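Local coordinates for protein toluene, o-xylene monooxygenase oxygenase subunit (Pseudomonas stutzeri, PDB 2INC) that forms part of the oxygenase component of toluene/o-xylene monooxygenase, which probably hydroxylates aromatic rings such as those of toluene and o-xylene, at residues 68-72 / 259-263; 7-11 / 23-27; 114-118 / 296-300. All blocks are in the same frame, centred on the assembly; numbering follows the deposited sequence.

Overall arrangement
Interaction 1 and interaction 2 sit on one side of the chain's centre and touch through R69 and T26; interaction 3 lies on the opposite side, its centre about 32 Å from that of interaction 1 and 47 Å from that of interaction 2. The three hold different elements: interaction 1 fixes a loop to helix 241-268, interaction 2 folds the N-terminal arm onto helix 20-25, and interaction 3 joins the ends of helices 108-117 and 274-299. Chemistry follows place. Partly buried 68-72/259-263 grades from apolar packing to a salt bridge at its rim, buried 7-11/23-27 shares a water beside another subunit, and buried 114-118/296-300 combines an aromatic pair and aliphatic packing with one hydrogen bond.

Interaction 1: residues 68-72 / 259-263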
# COMPACT_ATOMS: atom_id res chain seq x y z
N PHE B 68 -25.73 -11.02 -15.88
CA PHE B 68 -26.11 -10.05 -14.88
C PHE B 68 -24.92 -9.23 -14.39
O PHE B 68 -23.82 -9.77 -14.17
CB PHE B 68 -26.75 -10.74 -13.65
CG PHE B 68 -27.11 -9.78 -12.54
CD1 PHE B 68 -28.18 -8.89 -12.69
CD2 PHE B 68 -26.34 -9.70 -11.36
CE1 PHE B 68 -28.50 -7.94 -11.68
CE2 PHE B 68 -26.67 -8.78 -10.35
CZ PHE B 68 -27.73 -7.91 -10.49
N ARG B 69 -25.14 -7.93 -14.21
CA ARG B 69 -24.12 -7.01 -13.75
C ARG B 69 -24.71 -6.16 -12.61
O ARG B 69 -25.74 -5.53 -12.79
CB ARG B 69 -23.63 -6.10 -14.91
CG ARG B 69 -23.06 -6.86 -16.11
CD ARG B 69 -21.68 -7.43 -15.75
NE ARG B 69 -21.03 -8.18 -16.85
CZ ARG B 69 -21.15 -9.50 -17.04
NH1 ARG B 69 -20.50 -10.08 -18.05
NH2 ARG B 69 -21.89 -10.26 -16.26
N ASP B 70 -24.05 -6.16 -11.44
CA ASP B 70 -24.35 -5.23 -10.33
C ASP B 70 -24.21 -3.79 -10.82
O ASP B 70 -23.11 -3.42 -11.26
CB ASP B 70 -23.33 -5.43 -9.20
CG ASP B 70 -23.53 -4.49 -8.01
OD1 ASP B 70 -22.72 -4.54 -7.04
OD2 ASP B 70 -24.53 -3.72 -8.02
N PRO B 71 -25.29 -2.98 -10.72
CA PRO B 71 -25.21 -1.57 -11.14
C PRO B 71 -24.20 -0.73 -10.33
O PRO B 71 -23.64 0.24 -10.86
CB PRO B 71 -26.67 -1.06 -10.96
CG PRO B 71 -27.28 -1.97 -9.97
CD PRO B 71 -26.66 -3.33 -10.25
N ASP B 72 -23.93 -1.11 -9.06
CA ASP B 72 -22.89 -0.46 -8.28
C ASP B 72 -21.49 -1.05 -8.56
O ASP B 72 -20.50 -0.49 -8.15
CB ASP B 72 -23.21 -0.56 -6.76
CG ASP B 72 -24.38 0.34 -6.33
OD1 ASP B 72 -25.55 0.06 -6.72
OD2 ASP B 72 -24.14 1.33 -5.60
N ARG B 259 -31.14 -1.27 -5.44
CA ARG B 259 -30.58 -1.02 -6.78
C ARG B 259 -30.21 -2.31 -7.54
O ARG B 259 -30.55 -2.46 -8.71
CB ARG B 259 -29.37 -0.10 -6.71
CG ARG B 259 -29.74 1.39 -6.43
CD ARG B 259 -28.59 2.30 -6.80
NE ARG B 259 -27.40 2.11 -5.97
CZ ARG B 259 -27.21 2.69 -4.79
NH1 ARG B 259 -28.15 3.45 -4.26
NH2 ARG B 259 -26.09 2.50 -4.10
N TRP B 260 -29.56 -3.26 -6.88
CA TRP B 260 -29.21 -4.50 -7.55
C TRP B 260 -30.43 -5.39 -7.71
O TRP B 260 -30.52 -6.11 -8.72
CB TRP B 260 -28.01 -5.22 -6.93
CG TRP B 260 -28.25 -6.13 -5.71
CD1 TRP B 260 -27.94 -5.85 -4.42
CD2 TRP B 260 -28.72 -7.49 -5.72
NE1 TRP B 260 -28.24 -6.94 -3.60
CE2 TRP B 260 -28.73 -7.95 -4.39
CE3 TRP B 260 -29.17 -8.37 -6.73
CZ2 TRP B 260 -29.11 -9.21 -4.05
CZ3 TRP B 260 -29.59 -9.61 -6.39
CH2 TRP B 260 -29.56 -10.04 -5.07
N SER B 261 -31.37 -5.32 -6.75
CA SER B 261 -32.61 -6.11 -6.83
C SER B 261 -33.42 -5.64 -8.06
O SER B 261 -33.94 -6.45 -8.81
CB SER B 261 -33.44 -6.00 -5.56
OG SER B 261 -32.75 -6.57 -4.46
N SER B 262 -33.44 -4.32 -8.25
CA SER B 262 -34.13 -3.75 -9.38
C SER B 262 -33.43 -4.15 -10.71
O SER B 262 -34.10 -4.50 -11.67
CB SER B 262 -34.26 -2.23 -9.22
OG SER B 262 -34.92 -1.72 -10.36
N ALA B 263 -32.09 -4.18 -10.73
CA ALA B 263 -31.38 -4.57 -11.95
C ALA B 263 -31.68 -6.00 -12.31
O ALA B 263 -31.85 -6.33 -13.49
CB ALA B 263 -29.89 -4.31 -11.84
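D72 and R259 make the charged end of this contact, a side-on salt bridge in which the arginine offers two nitrogens to the two carboxylate oxygens. R259 NE reaches D72 OD1 at 2.9 Å and R259 NH2 reaches D72 OD2 at 2.7 Å, both on the syn side. The guanidinium and carboxylate planes lie 29° apart, nearly coplanar, and the paired bonds probably limit rotation of both groups. A bend in the arginine chain at chi3 (-66°) brings NE and NH2 back to face the loop. Next to the bridge, the ring of P71 lies against the helix: its CG is 3.5 Å from the carbonyl O of R259, and its CD packs 3.7 Å from A263 CB. F68 closes the apolar end. With CG anti to the backbone N (chi1 177°), its ring reaches in toward the helix, CE1 standing 3.9 Å from A263 CB and CZ 4.1 Å from W260 CE3.

Behind this first shell, D70 shapes the loop. Its OD2 accepts the backbone N of D72 at 2.9 Å, from above the carboxylate plane, while OD1 takes the backbone N of L74; together they set the turn from which D72 faces R259. Y21 OH bonds the backbone N of D70, and T143 OG1 bonds the carbonyl of F68. Helix 142-172 contributes C147, which touches F68, D70 and W260. The result is an Asx turn in the loop before helix 76-99, laid across helix 241-268 of the largely helical, ferritin-like hydroxylase fold.

Interaction 2: residues 7-11 / 23-27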
# COMPACT_ATOMS: atom_id res chain seq x y z
N THR B 7 -7.78 -10.36 -22.67
CA THR B 7 -8.68 -10.43 -21.52
C THR B 7 -8.97 -11.90 -21.36
O THR B 7 -8.42 -12.70 -22.11
CB THR B 7 -9.97 -9.58 -21.73
OG1 THR B 7 -10.77 -9.60 -20.53
CG2 THR B 7 -10.80 -10.10 -22.87
N TRP B 8 -9.81 -12.29 -20.39
CA TRP B 8 -10.20 -13.69 -20.24
C TRP B 8 -10.95 -14.17 -21.49
O TRP B 8 -11.74 -13.42 -22.09
CB TRP B 8 -11.17 -13.91 -19.09
CG TRP B 8 -10.72 -13.54 -17.71
CD1 TRP B 8 -11.43 -12.81 -16.79
CD2 TRP B 8 -9.52 -13.94 -17.05
NE1 TRP B 8 -10.74 -12.70 -15.63
CE2 TRP B 8 -9.56 -13.39 -15.74
CE3 TRP B 8 -8.41 -14.72 -17.42
CZ2 TRP B 8 -8.51 -13.55 -14.81
CZ3 TRP B 8 -7.35 -14.89 -16.49
CH2 TRP B 8 -7.42 -14.32 -15.19
N SER B 9 -10.75 -15.42 -21.84
CA SER B 9 -11.48 -16.00 -23.01
C SER B 9 -13.00 -15.78 -23.00
O SER B 9 -13.57 -15.51 -24.05
CB SER B 9 -11.12 -17.47 -23.22
OG SER B 9 -11.29 -18.18 -21.99
N HIS B 10 -13.65 -15.81 -21.83
CA HIS B 10 -15.10 -15.62 -21.76
C HIS B 10 -15.55 -14.18 -21.96
O HIS B 10 -16.74 -13.93 -22.17
CB HIS B 10 -15.72 -16.22 -20.46
CG HIS B 10 -15.30 -15.51 -19.20
ND1 HIS B 10 -16.11 -14.62 -18.53
CD2 HIS B 10 -14.17 -15.61 -18.47
CE1 HIS B 10 -15.47 -14.16 -17.47
NE2 HIS B 10 -14.29 -14.75 -17.40
N LEU B 11 -14.60 -13.24 -21.90
CA LEU B 11 -14.88 -11.83 -22.14
C LEU B 11 -14.29 -11.33 -23.45
O LEU B 11 -14.43 -10.15 -23.79
CB LEU B 11 -14.30 -10.96 -21.00
CG LEU B 11 -14.79 -11.29 -19.59
CD1 LEU B 11 -14.00 -10.51 -18.59
CD2 LEU B 11 -16.27 -10.99 -19.46
N VAL B 23 -13.62 -8.51 -14.56
CA VAL B 23 -12.48 -9.42 -14.46
C VAL B 23 -12.60 -10.36 -13.26
O VAL B 23 -12.27 -11.54 -13.38
CB VAL B 23 -11.15 -8.65 -14.35
CG1 VAL B 23 -9.97 -9.58 -13.91
CG2 VAL B 23 -10.86 -7.96 -15.69
N VAL B 24 -13.05 -9.85 -12.12
CA VAL B 24 -13.01 -10.68 -10.88
C VAL B 24 -14.34 -11.28 -10.46
O VAL B 24 -14.37 -12.03 -9.46
CB VAL B 24 -12.44 -9.89 -9.69
CG1 VAL B 24 -11.07 -9.26 -10.04
CG2 VAL B 24 -13.41 -8.74 -9.29
N SER B 25 -15.42 -10.98 -11.20
CA SER B 25 -16.80 -11.32 -10.76
C SER B 25 -17.57 -12.26 -11.65
O SER B 25 -18.60 -12.82 -11.20
CB SER B 25 -17.66 -10.07 -10.57
OG SER B 25 -16.93 -9.11 -9.84
N THR B 26 -17.16 -12.40 -12.92
CA THR B 26 -18.03 -13.04 -13.88
C THR B 26 -17.73 -14.52 -14.12
O THR B 26 -16.56 -14.93 -14.18
CB THR B 26 -18.02 -12.28 -15.25
OG1 THR B 26 -16.66 -12.16 -15.69
CG2 THR B 26 -18.55 -10.88 -15.06
N ASN B 27 -18.80 -15.30 -14.27
CA ASN B 27 -18.71 -16.64 -14.80
C ASN B 27 -17.88 -17.49 -13.93
O ASN B 27 -17.06 -18.29 -14.45
CB ASN B 27 -18.14 -16.64 -16.23
CG ASN B 27 -19.13 -16.08 -17.23
OD1 ASN B 27 -19.52 -16.75 -18.18
ND2 ASN B 27 -19.57 -14.87 -17.00
O HOH W 1 -14.00 -13.51 -14.41
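W8 and V23 meet at about a right angle, the indole edge turned to the backbone near the end of helix 20-25. W8 NE1 gives its hydrogen to V23 O at 3.0 Å, arriving in the carbonyl plane on a lone pair with an N-H...O angle of 159°; NE1 also rests 3.6 Å from V23 CG1. The same carbonyl takes a second hydrogen from a water that also donates to T26 O and lies 3.2 Å from H10 NE2. Replacing W8 by a leucine would probably leave V23 O with the water but without its N-H partner, and open a gap beside the valine methyl.

N27 and L11 take opposite faces of the H10 imidazole, L11 CG toward the rim, and a neighbouring subunit's side chain also stacks on the ring. N27 CB lies 4.0 Å from the H10 centroid in a CH-pi contact, the amide inclined 30° to the ring. With CG between the backbone N and the carbonyl carbon (chi1 66°), the ring faces T26 and N27, just past the helix, the water in its plane. H10 ND1 is buried with no partner in the model. T26 OG1, close to the CE1 edge, bonds E22 O.

The neighbouring subunit bonds S9 OG, T7 OG1 and the carbonyls of T26 and N27. This is an N-terminal arm folded back on the exit of a short helix, at a subunit interface.

Interaction 3: residues 114-118 / 296-300; sequences LARFY and YCSAL
F117 is the bump of this contact, a phenyl ring pushed into a hollow whose walls are Y296, A299 and L300 at the end of helix 274-299. Its CD1 edge meets the face of Y296: the ring centroids are 5.4 Å apart and the planes stand at 87°, a T-shaped pair. A299 forms another wall at the ring's edge, its CB 3.6 Å from F117 CZ. The L300 methyl CD2 sits over the ring, 3.7 Å from the F117 centroid and nearly on the normal, a CH-pi contact. R116 CG covers the opposite face near the rim, so the phenyl is filled in above, below and along its edge. Having CG anti to the carbonyl carbon (chi1 -66°) directs the ring toward segment 296-300.

A single polar bond ties the ring's own backbone to the same wall. Y296 OH donates to F117 O at 2.6 Å, from a direction tilted 25° out of the carbonyl plane, which satisfies the carbonyl of F117 in the last turn of helix 108-117. The R116 guanidinium passes near A299 CB, and its NE makes a salt bridge with D189. Y296 also pairs edge-to-face with W192 and packs on A226, L227 and L231 of helix 208-237. Here the C-terminal turns of two helices meet through their side chains, a T-shaped aromatic pair with aliphatic walls, joining segments far apart in the sequence of an all-helical, ferritin-like fold.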
# COMPACT_ATOMS: atom_id res chain seq x y z
N LEU B 114 -37.37 2.49 22.85
CA LEU B 114 -36.17 1.79 22.39
C LEU B 114 -36.12 0.31 22.81
O LEU B 114 -35.84 -0.53 21.97
CB LEU B 114 -34.92 2.48 22.93
CG LEU B 114 -34.68 3.86 22.37
CD1 LEU B 114 -33.38 4.36 23.01
CD2 LEU B 114 -34.56 3.87 20.85
N ALA B 115 -36.42 0.01 24.07
CA ALA B 115 -36.36 -1.37 24.52
C ALA B 115 -37.33 -2.26 23.75
O ALA B 115 -37.01 -3.43 23.46
CB ALA B 115 -36.63 -1.46 26.03
N ARG B 116 -38.49 -1.70 23.37
CA ARG B 116 -39.52 -2.48 22.72
C ARG B 116 -39.34 -2.56 21.24
O ARG B 116 -39.52 -3.64 20.65
CB ARG B 116 -40.91 -1.87 22.98
CG ARG B 116 -42.08 -2.72 22.46
CD ARG B 116 -43.39 -2.30 23.09
NE ARG B 116 -44.43 -3.19 22.56
CZ ARG B 116 -45.69 -2.86 22.36
NH1 ARG B 116 -46.13 -1.63 22.66
NH2 ARG B 116 -46.52 -3.79 21.87
N PHE B 117 -39.06 -1.39 20.63
CA PHE B 117 -39.06 -1.26 19.18
C PHE B 117 -37.70 -1.19 18.50
O PHE B 117 -37.64 -1.35 17.27
CB PHE B 117 -39.81 -0.00 18.78
CG PHE B 117 -41.27 -0.06 19.11
CD1 PHE B 117 -42.15 -0.76 18.29
CD2 PHE B 117 -41.76 0.55 20.27
CE1 PHE B 117 -43.52 -0.82 18.60
CE2 PHE B 117 -43.14 0.50 20.59
CZ PHE B 117 -44.02 -0.18 19.72
N TYR B 118 -36.65 -0.92 19.28
CA TYR B 118 -35.31 -0.83 18.67
C TYR B 118 -34.38 -2.01 18.93
O TYR B 118 -33.99 -2.72 18.01
CB TYR B 118 -34.66 0.54 19.03
CG TYR B 118 -33.22 0.62 18.54
CD1 TYR B 118 -32.15 0.61 19.43
CD2 TYR B 118 -32.95 0.66 17.18
CE1 TYR B 118 -30.83 0.65 18.98
CE2 TYR B 118 -31.63 0.69 16.72
CZ TYR B 118 -30.59 0.70 17.63
OH TYR B 118 -29.29 0.76 17.17
N TYR B 296 -46.38 -3.85 13.78
CA TYR B 296 -45.28 -3.07 14.33
C TYR B 296 -45.66 -1.60 14.41
O TYR B 296 -45.61 -1.00 15.45
CB TYR B 296 -44.01 -3.31 13.48
CG TYR B 296 -42.76 -2.59 13.97
CD1 TYR B 296 -41.91 -3.19 14.88
CD2 TYR B 296 -42.42 -1.34 13.47
CE1 TYR B 296 -40.77 -2.55 15.34
CE2 TYR B 296 -41.26 -0.66 13.93
CZ TYR B 296 -40.44 -1.29 14.86
OH TYR B 296 -39.28 -0.69 15.33
N CYS B 297 -46.08 -1.03 13.30
CA CYS B 297 -46.31 0.38 13.23
C CYS B 297 -47.56 0.82 13.99
O CYS B 297 -47.60 1.92 14.49
CB CYS B 297 -46.38 0.82 11.78
SG CYS B 297 -44.77 0.71 10.93
N SER B 298 -48.55 -0.05 14.11
CA SER B 298 -49.75 0.34 14.84
C SER B 298 -49.40 0.56 16.29
O SER B 298 -50.08 1.32 16.99
CB SER B 298 -50.86 -0.71 14.70
OG SER B 298 -50.52 -1.83 15.51
N ALA B 299 -48.35 -0.09 16.76
CA ALA B 299 -47.97 -0.01 18.17
C ALA B 299 -47.12 1.21 18.46
O ALA B 299 -46.95 1.57 19.62
CB ALA B 299 -47.27 -1.27 18.61
N LEU B 300 -46.56 1.83 17.43
CA LEU B 300 -45.79 3.08 17.57
C LEU B 300 -46.76 4.24 17.81
O LEU B 300 -47.94 4.12 17.51
CB LEU B 300 -45.03 3.38 16.29
CG LEU B 300 -43.86 2.49 15.83
CD1 LEU B 300 -43.33 3.06 14.53
CD2 LEU B 300 -42.80 2.50 16.86